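Local coordinates for protein putative sulfurtransferase DsrE (Allochromatium vinosum, PDB 2HY5) that probably acts as a sulfurtransferase that carries sulfur as a cysteine persulfide and could take part in the oxidation of intracellular sulfur, at residues Val76-Ala81 with Ser110-Leu115; Leu5-Gly10 with Phe35-Tyr40; Asn45-Leu50 with Arg85-Glu90; Ala16-Tyr21 with Val61-Glu66. All coordinates share one frame; numbering follows the deposited sequence.

Interaction 1. Residues Val76-Ala81 with Ser110-Leu115; sequences VVCVAA and SGLGQL
Both Cys-78 and Leu-112 turn their side chains trans to their own backbone nitrogens, with chi1 178° at the cysteine and -161° at the leucine, and this brings Cys-78 SG to 3.9 Å from Leu-112 CD1. The setting is the C-terminal end of a strand in a parallel alpha/beta sheet, where strand 75-78 runs straight into helix 79-85. Ser-110, the last residue of the outermost strand on this side within the chain, straddles Cys-78 with two backbone bonds: its N donates to Val-77 O (2.9 Å) and its O accepts from Val-79 N (2.9 Å). One residue before Val-77, Val-76 brings CG1 to 3.6 Å from Ser-110 CB. Beyond Ser-110 the chain turns away through Gly-111 into helix 113-121, and Leu-112 at the turn meets Val-28 of the neighbouring DsrF chain. Tyr-40 also touches both the Cys-78 and the Leu-112 side chains. By similarity Cys-78 forms the persulfide intermediate, so the contact includes the probable active-site cysteine. The cysteine is also the N-cap of helix 79-85: Ala-81 N points almost straight at Cys-78 SG, 3.6 Å away.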
loop_
_atom_site.group_PDB
_atom_site.type_symbol
_atom_site.label_atom_id
_atom_site.label_comp_id
_atom_site.label_asym_id
_atom_site.label_seq_id
_atom_site.Cartn_x
_atom_site.Cartn_y
_atom_site.Cartn_z
ATOM N N VAL A 76 -20.430 -5.698 7.553
ATOM C CA VAL A 76 -19.829 -5.733 8.874
ATOM C C VAL A 76 -18.444 -5.108 8.920
ATOM O O VAL A 76 -17.610 -5.329 8.035
ATOM C CB VAL A 76 -19.748 -7.194 9.376
ATOM C CG1 VAL A 76 -19.302 -7.236 10.836
ATOM C CG2 VAL A 76 -21.107 -7.867 9.204
ATOM N N VAL A 77 -18.218 -4.319 9.965
ATOM C CA VAL A 77 -16.942 -3.645 10.192
ATOM C C VAL A 77 -16.298 -4.213 11.454
ATOM O O VAL A 77 -16.921 -4.246 12.519
ATOM C CB VAL A 77 -17.160 -2.128 10.365
ATOM C CG1 VAL A 77 -15.847 -1.436 10.683
ATOM C CG2 VAL A 77 -17.785 -1.553 9.099
ATOM N N CYS A 78 -15.052 -4.669 11.335
ATOM C CA CYS A 78 -14.329 -5.244 12.465
ATOM C C CYS A 78 -14.161 -4.241 13.605
ATOM O O CYS A 78 -13.634 -3.146 13.406
ATOM C CB CYS A 78 -12.950 -5.723 12.020
ATOM S SG CYS A 78 -11.969 -6.391 13.373
ATOM N N VAL A 79 -14.591 -4.622 14.802
ATOM C CA VAL A 79 -14.490 -3.731 15.954
ATOM C C VAL A 79 -13.051 -3.393 16.342
ATOM O O VAL A 79 -12.744 -2.243 16.654
ATOM C CB VAL A 79 -15.225 -4.323 17.184
ATOM C CG1 VAL A 79 -14.552 -5.614 17.633
ATOM C CG2 VAL A 79 -15.244 -3.308 18.311
ATOM N N ALA A 80 -12.172 -4.391 16.322
ATOM C CA ALA A 80 -10.769 -4.194 16.682
ATOM C C ALA A 80 -10.101 -3.203 15.738
ATOM O O ALA A 80 -9.444 -2.253 16.173
ATOM C CB ALA A 80 -10.031 -5.527 16.648
ATOM N N ALA A 81 -10.273 -3.432 14.442
ATOM C CA ALA A 81 -9.701 -2.557 13.430
ATOM C C ALA A 81 -10.358 -1.174 13.482
ATOM O O ALA A 81 -9.711 -0.162 13.230
ATOM C CB ALA A 81 -9.877 -3.180 12.044
ATOM N N SER A 110 -18.879 -5.280 14.407
ATOM C CA SER A 110 -18.950 -6.560 15.087
ATOM C C SER A 110 -17.591 -7.242 15.175
ATOM O O SER A 110 -16.584 -6.705 14.715
ATOM C CB SER A 110 -19.946 -7.473 14.377
ATOM O OG SER A 110 -20.257 -8.583 15.195
ATOM N N GLY A 111 -17.579 -8.433 15.765
ATOM C CA GLY A 111 -16.343 -9.178 15.929
ATOM C C GLY A 111 -15.770 -9.819 14.680
ATOM O O GLY A 111 -16.473 -10.077 13.700
ATOM N N LEU A 112 -14.468 -10.086 14.733
ATOM C CA LEU A 112 -13.752 -10.697 13.628
ATOM C C LEU A 112 -14.319 -12.089 13.354
ATOM O O LEU A 112 -14.186 -12.622 12.249
ATOM C CB LEU A 112 -12.261 -10.778 13.977
ATOM C CG LEU A 112 -11.235 -10.956 12.858
ATOM C CD1 LEU A 112 -11.478 -9.939 11.756
ATOM C CD2 LEU A 112 -9.828 -10.786 13.441
ATOM N N GLY A 113 -14.953 -12.677 14.364
ATOM C CA GLY A 113 -15.546 -13.991 14.192
ATOM C C GLY A 113 -16.613 -14.016 13.105
ATOM O O GLY A 113 -16.921 -15.077 12.554
ATOM N N GLN A 114 -17.184 -12.854 12.795
ATOM C CA GLN A 114 -18.206 -12.765 11.756
ATOM C C GLN A 114 -17.583 -13.015 10.384
ATOM O O GLN A 114 -18.264 -13.434 9.448
ATOM C CB GLN A 114 -18.883 -11.388 11.774
ATOM C CG GLN A 114 -19.635 -11.068 13.062
ATOM C CD GLN A 114 -20.762 -12.047 13.336
ATOM O OE1 GLN A 114 -21.771 -12.072 12.624
ATOM N NE2 GLN A 114 -20.594 -12.867 14.368
ATOM N N LEU A 115 -16.285 -12.753 10.266
ATOM C CA LEU A 115 -15.582 -12.977 9.006
ATOM C C LEU A 115 -15.365 -14.476 8.827
ATOM O O LEU A 115 -15.685 -15.048 7.785
ATOM C CB LEU A 115 -14.224 -12.266 9.007
ATOM C CG LEU A 115 -13.301 -12.622 7.833
ATOM C CD1 LEU A 115 -13.940 -12.191 6.524
ATOM C CD2 LEU A 115 -11.947 -11.949 8.019
#

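Interaction 2. Residues Leu5-Gly10 with Phe35-Tyr40; sequences LQINEG and FRVFFY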
loop_
_atom_site.group_PDB
_atom_site.type_symbol
_atom_site.label_atom_id
_atom_site.label_comp_id
_atom_site.label_asym_id
_atom_site.label_seq_id
_atom_site.Cartn_x
_atom_site.Cartn_y
_atom_site.Cartn_z
ATOM N N LEU A 5 -17.377 -11.636 1.089
ATOM C CA LEU A 5 -16.429 -10.672 0.532
ATOM C C LEU A 5 -15.675 -9.960 1.644
ATOM O O LEU A 5 -16.270 -9.519 2.621
ATOM C CB LEU A 5 -17.153 -9.634 -0.329
ATOM C CG LEU A 5 -18.014 -10.158 -1.482
ATOM C CD1 LEU A 5 -18.545 -8.979 -2.283
ATOM C CD2 LEU A 5 -17.203 -11.083 -2.377
ATOM N N GLN A 6 -14.362 -9.851 1.482
ATOM C CA GLN A 6 -13.509 -9.197 2.462
ATOM C C GLN A 6 -12.819 -8.026 1.769
ATOM O O GLN A 6 -12.260 -8.193 0.686
ATOM C CB GLN A 6 -12.464 -10.190 2.983
ATOM C CG GLN A 6 -11.647 -9.687 4.173
ATOM C CD GLN A 6 -10.516 -10.639 4.533
ATOM O OE1 GLN A 6 -10.686 -11.860 4.520
ATOM N NE2 GLN A 6 -9.364 -10.079 4.897
ATOM N N ILE A 7 -12.879 -6.847 2.385
ATOM C CA ILE A 7 -12.255 -5.647 1.831
ATOM C C ILE A 7 -11.252 -5.142 2.866
ATOM O O ILE A 7 -11.626 -4.835 3.997
ATOM C CB ILE A 7 -13.323 -4.576 1.521
ATOM C CG1 ILE A 7 -14.302 -5.136 0.478
ATOM C CG2 ILE A 7 -12.667 -3.303 0.992
ATOM C CD1 ILE A 7 -15.504 -4.273 0.226
ATOM N N ASN A 8 -9.981 -5.059 2.469
ATOM C CA ASN A 8 -8.904 -4.666 3.378
ATOM C C ASN A 8 -8.351 -3.256 3.283
ATOM O O ASN A 8 -7.467 -2.893 4.063
ATOM C CB ASN A 8 -7.710 -5.611 3.220
ATOM C CG ASN A 8 -8.085 -7.069 3.380
ATOM O OD1 ASN A 8 -9.011 -7.412 4.111
ATOM N ND2 ASN A 8 -7.338 -7.940 2.716
ATOM N N GLU A 9 -8.841 -2.462 2.343
ATOM C CA GLU A 9 -8.311 -1.117 2.185
ATOM C C GLU A 9 -9.355 -0.028 2.276
ATOM O O GLU A 9 -10.534 -0.254 2.006
ATOM C CB GLU A 9 -7.589 -1.005 0.845
ATOM C CG GLU A 9 -6.555 -2.083 0.618
ATOM C CD GLU A 9 -5.512 -2.144 1.719
ATOM O OE1 GLU A 9 -5.170 -1.079 2.274
ATOM O OE2 GLU A 9 -5.022 -3.257 2.014
ATOM N N GLY A 10 -8.894 1.165 2.637
ATOM C CA GLY A 10 -9.783 2.302 2.755
ATOM C C GLY A 10 -10.277 2.799 1.411
ATOM O O GLY A 10 -9.687 2.494 0.368
ATOM N N PHE A 35 -23.421 -13.445 1.351
ATOM C CA PHE A 35 -23.710 -13.734 2.746
ATOM C C PHE A 35 -23.279 -12.616 3.685
ATOM O O PHE A 35 -23.945 -12.346 4.684
ATOM C CB PHE A 35 -23.026 -15.041 3.146
ATOM C CG PHE A 35 -23.332 -15.483 4.545
ATOM C CD1 PHE A 35 -24.534 -16.117 4.839
ATOM C CD2 PHE A 35 -22.421 -15.259 5.568
ATOM C CE1 PHE A 35 -24.825 -16.525 6.137
ATOM C CE2 PHE A 35 -22.700 -15.661 6.871
ATOM C CZ PHE A 35 -23.904 -16.297 7.156
ATOM N N ARG A 36 -22.164 -11.967 3.362
ATOM C CA ARG A 36 -21.658 -10.889 4.200
ATOM C C ARG A 36 -20.506 -10.164 3.516
ATOM O O ARG A 36 -19.728 -10.774 2.785
ATOM C CB ARG A 36 -21.186 -11.467 5.541
ATOM C CG ARG A 36 -20.588 -10.465 6.539
ATOM C CD ARG A 36 -20.455 -11.130 7.912
ATOM N NE ARG A 36 -21.775 -11.503 8.413
ATOM C CZ ARG A 36 -22.056 -12.617 9.081
ATOM N NH1 ARG A 36 -21.109 -13.503 9.355
ATOM N NH2 ARG A 36 -23.307 -12.855 9.453
ATOM N N VAL A 37 -20.435 -8.856 3.737
ATOM C CA VAL A 37 -19.362 -8.025 3.210
ATOM C C VAL A 37 -18.640 -7.612 4.484
ATOM O O VAL A 37 -19.209 -6.922 5.332
ATOM C CB VAL A 37 -19.897 -6.768 2.494
ATOM C CG1 VAL A 37 -18.735 -5.962 1.926
ATOM C CG2 VAL A 37 -20.851 -7.165 1.383
ATOM N N PHE A 38 -17.398 -8.052 4.626
ATOM C CA PHE A 38 -16.635 -7.762 5.826
ATOM C C PHE A 38 -15.474 -6.809 5.571
ATOM O O PHE A 38 -14.642 -7.051 4.701
ATOM C CB PHE A 38 -16.118 -9.074 6.423
ATOM C CG PHE A 38 -15.584 -8.935 7.814
ATOM C CD1 PHE A 38 -14.288 -8.486 8.038
ATOM C CD2 PHE A 38 -16.393 -9.223 8.908
ATOM C CE1 PHE A 38 -13.803 -8.325 9.333
ATOM C CE2 PHE A 38 -15.922 -9.067 10.209
ATOM C CZ PHE A 38 -14.624 -8.615 10.424
ATOM N N PHE A 39 -15.438 -5.717 6.329
ATOM C CA PHE A 39 -14.375 -4.730 6.186
ATOM C C PHE A 39 -13.351 -4.904 7.296
ATOM O O PHE A 39 -13.689 -4.867 8.481
ATOM C CB PHE A 39 -14.956 -3.313 6.203
ATOM C CG PHE A 39 -15.935 -3.050 5.094
ATOM C CD1 PHE A 39 -17.282 -3.361 5.246
ATOM C CD2 PHE A 39 -15.505 -2.527 3.884
ATOM C CE1 PHE A 39 -18.188 -3.146 4.204
ATOM C CE2 PHE A 39 -16.401 -2.308 2.841
ATOM C CZ PHE A 39 -17.743 -2.622 3.001
ATOM N N TYR A 40 -12.095 -5.102 6.900
ATOM C CA TYR A 40 -11.002 -5.313 7.844
ATOM C C TYR A 40 -9.838 -4.374 7.515
ATOM O O TYR A 40 -9.810 -3.778 6.441
ATOM C CB TYR A 40 -10.542 -6.774 7.779
ATOM C CG TYR A 40 -9.707 -7.212 8.956
ATOM C CD1 TYR A 40 -10.051 -6.835 10.257
ATOM C CD2 TYR A 40 -8.586 -8.024 8.781
ATOM C CE1 TYR A 40 -9.301 -7.253 11.350
ATOM C CE2 TYR A 40 -7.831 -8.451 9.872
ATOM C CZ TYR A 40 -8.193 -8.061 11.152
ATOM O OH TYR A 40 -7.458 -8.474 12.241
#
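Ile-7 and Phe-39 stand side by side on neighbouring strands and point the same way, Ile-7 CG1 and Phe-39 CG both anti to the carbonyl carbon (chi1 -61° and -60°). Ile-7 CD1 reaches 3.4 Å from Phe-39 CE2 at an oblique approach to the ring, and 4.0 Å from Val-37 CG1. On this face Leu-5 and Ile-7 pack on helix 16-29, and Phe-39 on Asn-46. Cutting Phe-39 back to an alanine would probably open a gap beside Ile-7 CB and strip one side of its CD1 of cover. Gln-6 and Phe-38 point to the other side of the sheet, toward helix 113-121, and Tyr-40 CB lies in plane at the edge of the Phe-38 ring. Asn-8 OD1 sits 4.0 Å from Tyr-40 CB, its amide steeply inclined to the tyrosine ring (76°). The same OD1 takes Gln-6 NE2 on an in-plane lone pair at 2.8 Å, which helps fix how both amides are turned. Tyr-40 OH bonds to Glu-24 O of the neighbouring DsrF chain. Phe-38 has both backbone groups bonded, its N to Leu-5 O (2.7 Å) and its O to Ile-7 N (2.9 Å). Parallel neighbours joined through helix 16-29 make strands 2-7 and 33-39 a beta-alpha-beta unit.

Interaction 3. Residues Asn45-Leu50 with Arg85-Glu90; sequences NNSTRL and RGIVDE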
loop_
_atom_site.group_PDB
_atom_site.type_symbol
_atom_site.label_atom_id
_atom_site.label_comp_id
_atom_site.label_asym_id
_atom_site.label_seq_id
_atom_site.Cartn_x
_atom_site.Cartn_y
_atom_site.Cartn_z
ATOM N N ASN A 45 -12.652 1.899 7.079
ATOM C CA ASN A 45 -12.899 3.297 6.745
ATOM C C ASN A 45 -13.950 3.497 5.646
ATOM O O ASN A 45 -14.298 4.631 5.307
ATOM C CB ASN A 45 -11.575 3.979 6.371
ATOM C CG ASN A 45 -10.639 4.136 7.571
ATOM O OD1 ASN A 45 -9.421 4.256 7.416
ATOM N ND2 ASN A 45 -11.210 4.147 8.771
ATOM N N ASN A 46 -14.459 2.395 5.097
ATOM C CA ASN A 46 -15.496 2.465 4.069
ATOM C C ASN A 46 -16.858 2.633 4.728
ATOM O O ASN A 46 -17.874 2.723 4.041
ATOM C CB ASN A 46 -15.541 1.173 3.255
ATOM C CG ASN A 46 -14.441 1.092 2.234
ATOM O OD1 ASN A 46 -14.484 1.768 1.209
ATOM N ND2 ASN A 46 -13.441 0.265 2.509
ATOM N N SER A 47 -16.873 2.683 6.055
ATOM C CA SER A 47 -18.136 2.776 6.777
ATOM C C SER A 47 -18.451 4.109 7.443
ATOM O O SER A 47 -19.451 4.218 8.153
ATOM C CB SER A 47 -18.202 1.677 7.836
ATOM O OG SER A 47 -17.256 1.900 8.866
ATOM N N THR A 48 -17.616 5.119 7.230
ATOM C CA THR A 48 -17.869 6.419 7.841
ATOM C C THR A 48 -18.876 7.231 7.035
ATOM O O THR A 48 -18.855 7.212 5.807
ATOM C CB THR A 48 -16.570 7.244 7.988
ATOM O OG1 THR A 48 -16.898 8.573 8.413
ATOM C CG2 THR A 48 -15.815 7.306 6.674
ATOM N N ARG A 49 -19.749 7.949 7.734
ATOM C CA ARG A 49 -20.771 8.771 7.088
ATOM C C ARG A 49 -20.295 10.213 6.930
ATOM O O ARG A 49 -21.033 11.063 6.441
ATOM C CB ARG A 49 -22.061 8.766 7.919
ATOM C CG ARG A 49 -21.958 9.495 9.267
ATOM C CD ARG A 49 -23.320 9.553 9.981
ATOM N NE ARG A 49 -23.298 10.404 11.172
ATOM C CZ ARG A 49 -22.914 9.999 12.380
ATOM N NH1 ARG A 49 -22.519 8.745 12.569
ATOM N NH2 ARG A 49 -22.923 10.848 13.405
ATOM N N LEU A 50 -19.052 10.474 7.321
ATOM C CA LEU A 50 -18.511 11.823 7.260
ATOM C C LEU A 50 -17.781 12.227 5.981
ATOM O O LEU A 50 -17.163 13.289 5.942
ATOM C CB LEU A 50 -17.599 12.064 8.469
ATOM C CG LEU A 50 -18.249 11.903 9.847
ATOM C CD1 LEU A 50 -17.211 12.177 10.934
ATOM C CD2 LEU A 50 -19.440 12.859 9.987
ATOM N N ARG A 85 -8.610 2.625 14.276
ATOM C CA ARG A 85 -8.699 3.673 13.270
ATOM C C ARG A 85 -9.703 4.805 13.455
ATOM O O ARG A 85 -9.653 5.800 12.729
ATOM C CB ARG A 85 -8.892 3.006 11.913
ATOM C CG ARG A 85 -7.752 2.042 11.584
ATOM C CD ARG A 85 -8.018 1.266 10.316
ATOM N NE ARG A 85 -6.871 0.462 9.895
ATOM C CZ ARG A 85 -6.452 -0.648 10.496
ATOM N NH1 ARG A 85 -7.078 -1.113 11.565
ATOM N NH2 ARG A 85 -5.415 -1.317 9.997
ATOM N N GLY A 86 -10.617 4.664 14.406
ATOM C CA GLY A 86 -11.569 5.732 14.634
ATOM C C GLY A 86 -12.955 5.592 14.036
ATOM O O GLY A 86 -13.568 6.600 13.696
ATOM N N ILE A 87 -13.448 4.369 13.881
ATOM C CA ILE A 87 -14.802 4.169 13.368
ATOM C C ILE A 87 -15.599 3.876 14.631
ATOM O O ILE A 87 -15.314 2.911 15.347
ATOM C CB ILE A 87 -14.890 2.981 12.384
ATOM C CG1 ILE A 87 -14.122 3.313 11.100
ATOM C CG2 ILE A 87 -16.352 2.689 12.048
ATOM C CD1 ILE A 87 -14.685 4.493 10.311
ATOM N N VAL A 88 -16.592 4.715 14.902
ATOM C CA VAL A 88 -17.374 4.602 16.126
ATOM C C VAL A 88 -18.888 4.665 15.959
ATOM O O VAL A 88 -19.404 5.531 15.255
ATOM C CB VAL A 88 -16.965 5.742 17.100
ATOM C CG1 VAL A 88 -17.726 5.623 18.405
ATOM C CG2 VAL A 88 -15.459 5.719 17.334
ATOM N N ASP A 89 -19.593 3.738 16.605
ATOM C CA ASP A 89 -21.052 3.751 16.585
ATOM C C ASP A 89 -21.479 4.128 18.002
ATOM O O ASP A 89 -20.631 4.369 18.856
ATOM C CB ASP A 89 -21.637 2.385 16.197
ATOM C CG ASP A 89 -21.352 1.299 17.224
ATOM O OD1 ASP A 89 -21.954 0.211 17.112
ATOM O OD2 ASP A 89 -20.529 1.516 18.133
ATOM N N GLU A 90 -22.781 4.176 18.259
ATOM C CA GLU A 90 -23.271 4.558 19.583
ATOM C C GLU A 90 -22.673 3.760 20.741
ATOM O O GLU A 90 -22.229 4.341 21.737
ATOM C CB GLU A 90 -24.799 4.462 19.621
ATOM C CG GLU A 90 -25.496 5.805 19.809
ATOM C CD GLU A 90 -25.169 6.803 18.712
ATOM O OE1 GLU A 90 -25.599 7.970 18.821
ATOM O OE2 GLU A 90 -24.485 6.423 17.737
#
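Ile-87 pushes its side chain against Asn-45, Ser-47 and Thr-48, joining two loops of the alpha/beta fold, one after strand 33-39 and one between helices 79-85 and 90-96. Its CG2 comes within 3.4 Å of Ser-47 OG, while its CD1 lies 3.8 Å from Asn-45 ND2 and 4.1 Å from Thr-48 CB. No hydrogen bond crosses between the segments, which meet here by van der Waals contact. Asn-45 ND2 also passes 4.1 Å from Arg-85 CB. A second shell sets these groups. With chi1 at 68°, Ser-47 OG lies between its own N and carbonyl carbon and bonds to Val-44 O, so the polar atom facing the isoleucine has its partner within its own loop. Gly-86, just past helix 79-85, has positive phi (100°), a conformation in which a side chain would press on the preceding carbonyl oxygen. Arg-85 runs extended to salt bridges with Asp-42 and with Glu-24 of the neighbouring DsrF chain. The contact also borders the second DsrE subunit, where Asn-45 packs on Asn-45 and Thr-48 on Arg-85 of that copy, and Arg-85 bonds to its Gln-13. On its own loop Thr-48 makes an ST turn, its OG1 accepting from Leu-50 N at 3.1 Å.

Interaction 4. Residues Ala16-Tyr21 with Val61-Glu66; sequences ASDSAY and VNRWAE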
loop_
_atom_site.group_PDB
_atom_site.type_symbol
_atom_site.label_atom_id
_atom_site.label_comp_id
_atom_site.label_asym_id
_atom_site.label_seq_id
_atom_site.Cartn_x
_atom_site.Cartn_y
_atom_site.Cartn_z
ATOM N N ALA A 16 -9.326 -1.323 -4.280
ATOM C CA ALA A 16 -9.947 -2.485 -3.640
ATOM C C ALA A 16 -11.447 -2.345 -3.373
ATOM O O ALA A 16 -12.232 -3.185 -3.806
ATOM C CB ALA A 16 -9.219 -2.816 -2.338
ATOM N N SER A 17 -11.845 -1.296 -2.660
ATOM C CA SER A 17 -13.256 -1.103 -2.348
ATOM C C SER A 17 -14.118 -0.993 -3.612
ATOM O O SER A 17 -15.228 -1.516 -3.659
ATOM C CB SER A 17 -13.441 0.143 -1.479
ATOM O OG SER A 17 -14.787 0.237 -1.033
ATOM N N ASP A 18 -13.610 -0.305 -4.631
ATOM C CA ASP A 18 -14.345 -0.147 -5.887
ATOM C C ASP A 18 -14.464 -1.485 -6.612
ATOM O O ASP A 18 -15.517 -1.828 -7.149
ATOM C CB ASP A 18 -13.633 0.852 -6.801
ATOM C CG ASP A 18 -13.800 2.282 -6.343
ATOM O OD1 ASP A 18 -14.897 2.851 -6.534
ATOM O OD2 ASP A 18 -12.829 2.831 -5.778
ATOM N N SER A 19 -13.370 -2.233 -6.635
ATOM C CA SER A 19 -13.375 -3.531 -7.298
ATOM C C SER A 19 -14.357 -4.464 -6.602
ATOM O O SER A 19 -15.091 -5.210 -7.256
ATOM C CB SER A 19 -11.974 -4.140 -7.279
ATOM O OG SER A 19 -11.078 -3.340 -8.027
ATOM N N ALA A 20 -14.363 -4.420 -5.274
ATOM C CA ALA A 20 -15.254 -5.264 -4.487
ATOM C C ALA A 20 -16.700 -4.884 -4.768
ATOM O O ALA A 20 -17.568 -5.747 -4.873
ATOM C CB ALA A 20 -14.940 -5.114 -3.001
ATOM N N TYR A 21 -16.957 -3.588 -4.883
ATOM C CA TYR A 21 -18.305 -3.109 -5.167
ATOM C C TYR A 21 -18.791 -3.613 -6.526
ATOM O O TYR A 21 -19.898 -4.154 -6.644
ATOM C CB TYR A 21 -18.346 -1.581 -5.154
ATOM C CG TYR A 21 -19.662 -1.044 -5.659
ATOM C CD1 TYR A 21 -20.792 -1.026 -4.839
ATOM C CD2 TYR A 21 -19.798 -0.637 -6.983
ATOM C CE1 TYR A 21 -22.028 -0.616 -5.335
ATOM C CE2 TYR A 21 -21.025 -0.236 -7.488
ATOM C CZ TYR A 21 -22.136 -0.225 -6.662
ATOM O OH TYR A 21 -23.349 0.180 -7.173
ATOM N N VAL A 61 -18.958 5.366 -0.063
ATOM C CA VAL A 61 -19.759 4.970 1.085
ATOM C C VAL A 61 -21.245 4.897 0.768
ATOM O O VAL A 61 -21.891 3.896 1.073
ATOM C CB VAL A 61 -19.544 5.922 2.273
ATOM C CG1 VAL A 61 -20.358 5.442 3.478
ATOM C CG2 VAL A 61 -18.060 5.974 2.621
ATOM N N ASN A 62 -21.789 5.950 0.163
ATOM C CA ASN A 62 -23.211 5.963 -0.159
ATOM C C ASN A 62 -23.580 4.899 -1.176
ATOM O O ASN A 62 -24.671 4.337 -1.126
ATOM C CB ASN A 62 -23.646 7.338 -0.671
ATOM C CG ASN A 62 -23.715 8.369 0.440
ATOM O OD1 ASN A 62 -23.738 8.023 1.621
ATOM N ND2 ASN A 62 -23.761 9.642 0.065
ATOM N N ARG A 63 -22.663 4.629 -2.096
ATOM C CA ARG A 63 -22.886 3.629 -3.130
ATOM C C ARG A 63 -23.005 2.240 -2.497
ATOM O O ARG A 63 -23.866 1.448 -2.876
ATOM C CB ARG A 63 -21.737 3.676 -4.129
ATOM C CG ARG A 63 -21.920 2.784 -5.330
ATOM C CD ARG A 63 -20.639 2.750 -6.146
ATOM N NE ARG A 63 -20.715 3.588 -7.336
ATOM C CZ ARG A 63 -19.742 3.678 -8.238
ATOM N NH1 ARG A 63 -18.623 2.982 -8.071
ATOM N NH2 ARG A 63 -19.892 4.447 -9.310
ATOM N N TRP A 64 -22.137 1.946 -1.532
ATOM C CA TRP A 64 -22.192 0.665 -0.826
ATOM C C TRP A 64 -23.518 0.597 -0.069
ATOM O O TRP A 64 -24.185 -0.435 -0.044
ATOM C CB TRP A 64 -21.047 0.548 0.186
ATOM C CG TRP A 64 -19.814 -0.147 -0.321
ATOM C CD1 TRP A 64 -18.550 0.371 -0.386
ATOM C CD2 TRP A 64 -19.714 -1.498 -0.793
ATOM N NE1 TRP A 64 -17.671 -0.569 -0.868
ATOM C CE2 TRP A 64 -18.360 -1.728 -1.127
ATOM C CE3 TRP A 64 -20.638 -2.538 -0.970
ATOM C CZ2 TRP A 64 -17.907 -2.956 -1.622
ATOM C CZ3 TRP A 64 -20.184 -3.759 -1.463
ATOM C CH2 TRP A 64 -18.831 -3.955 -1.783
ATOM N N ALA A 65 -23.892 1.707 0.559
ATOM C CA ALA A 65 -25.129 1.759 1.331
ATOM C C ALA A 65 -26.355 1.535 0.449
ATOM O O ALA A 65 -27.310 0.868 0.859
ATOM C CB ALA A 65 -25.240 3.093 2.051
ATOM N N GLU A 66 -26.329 2.093 -0.758
ATOM C CA GLU A 66 -27.441 1.931 -1.687
ATOM C C GLU A 66 -27.539 0.473 -2.125
ATOM O O GLU A 66 -28.634 -0.076 -2.257
ATOM C CB GLU A 66 -27.250 2.840 -2.905
ATOM C CG GLU A 66 -27.245 4.322 -2.558
ATOM C CD GLU A 66 -26.916 5.208 -3.743
ATOM O OE1 GLU A 66 -25.827 5.037 -4.330
ATOM O OE2 GLU A 66 -27.744 6.077 -4.087
HETATM O O HOH W 1 -17.515 2.146 -5.878
HETATM O O HOH W 2 -25.055 1.129 -5.498
#
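The helix segments bearing Tyr-21 and Trp-64 run nearly the same way, 23° apart, with axes 11.1 Å from each other at closest approach, and large side chains fill the space between. Arg-63 lays its aliphatic chain over one face of the Tyr-21 phenol, CD standing 3.4 Å from the ring centroid in a CH-pi contact, and its guanidinium is tilted only 20° from the ring plane. Toward Trp-64 the tyrosine turns its edge, a T-shaped pair with planes at 89°, while Tyr-21 CB rests over the six-membered ring, 3.8 Å from Trp-64 CZ2. Replacing Tyr-21 by an alanine would keep CB over the indole but is likely to lose the T-shaped pair and leave Arg-63 CG and CD without the ring that supports them. Trp-64 NE1 donates to Ser-17 OG (3.0 Å), which lies in the indole plane and also bonds to Asn-46 OD1. Asp-18, salt-bridged to Arg-58, keeps OD1 4.0 Å from Arg-63 NH1, too far for a salt bridge; a water links them, 2.8 Å from Asp-18 OD1 and 2.6 Å from Arg-63 NH1. A second water links Tyr-21 OH with Arg-63 O. The buried indole N-H is thus satisfied, and the opposite charges probably attract each other at longer range, across water.

How the interactions relate
Interaction 2 is the core: all its touching residues are buried, and the others touch it or share its sheet. Interaction 1 continues that sheet to the outermost strand within this chain, Val-76 bonding to strand 33-39, and its Cys-78 packs on Tyr-40 of interaction 2. Interaction 4 packs on the face carrying Ile-7, whose CD1 meets both Ala-20 and Trp-64; it is also buried, though Tyr-21 and Arg-63 lie nearer the surface and use water. Interaction 3 joins loops and has no hydrogen bond between its segments, yet Asn-46 ties it to Glu-9 O and Ser-17 OG. Backbone bonds thus dominate interactions 1 and 2, side chains interactions 3 and 4.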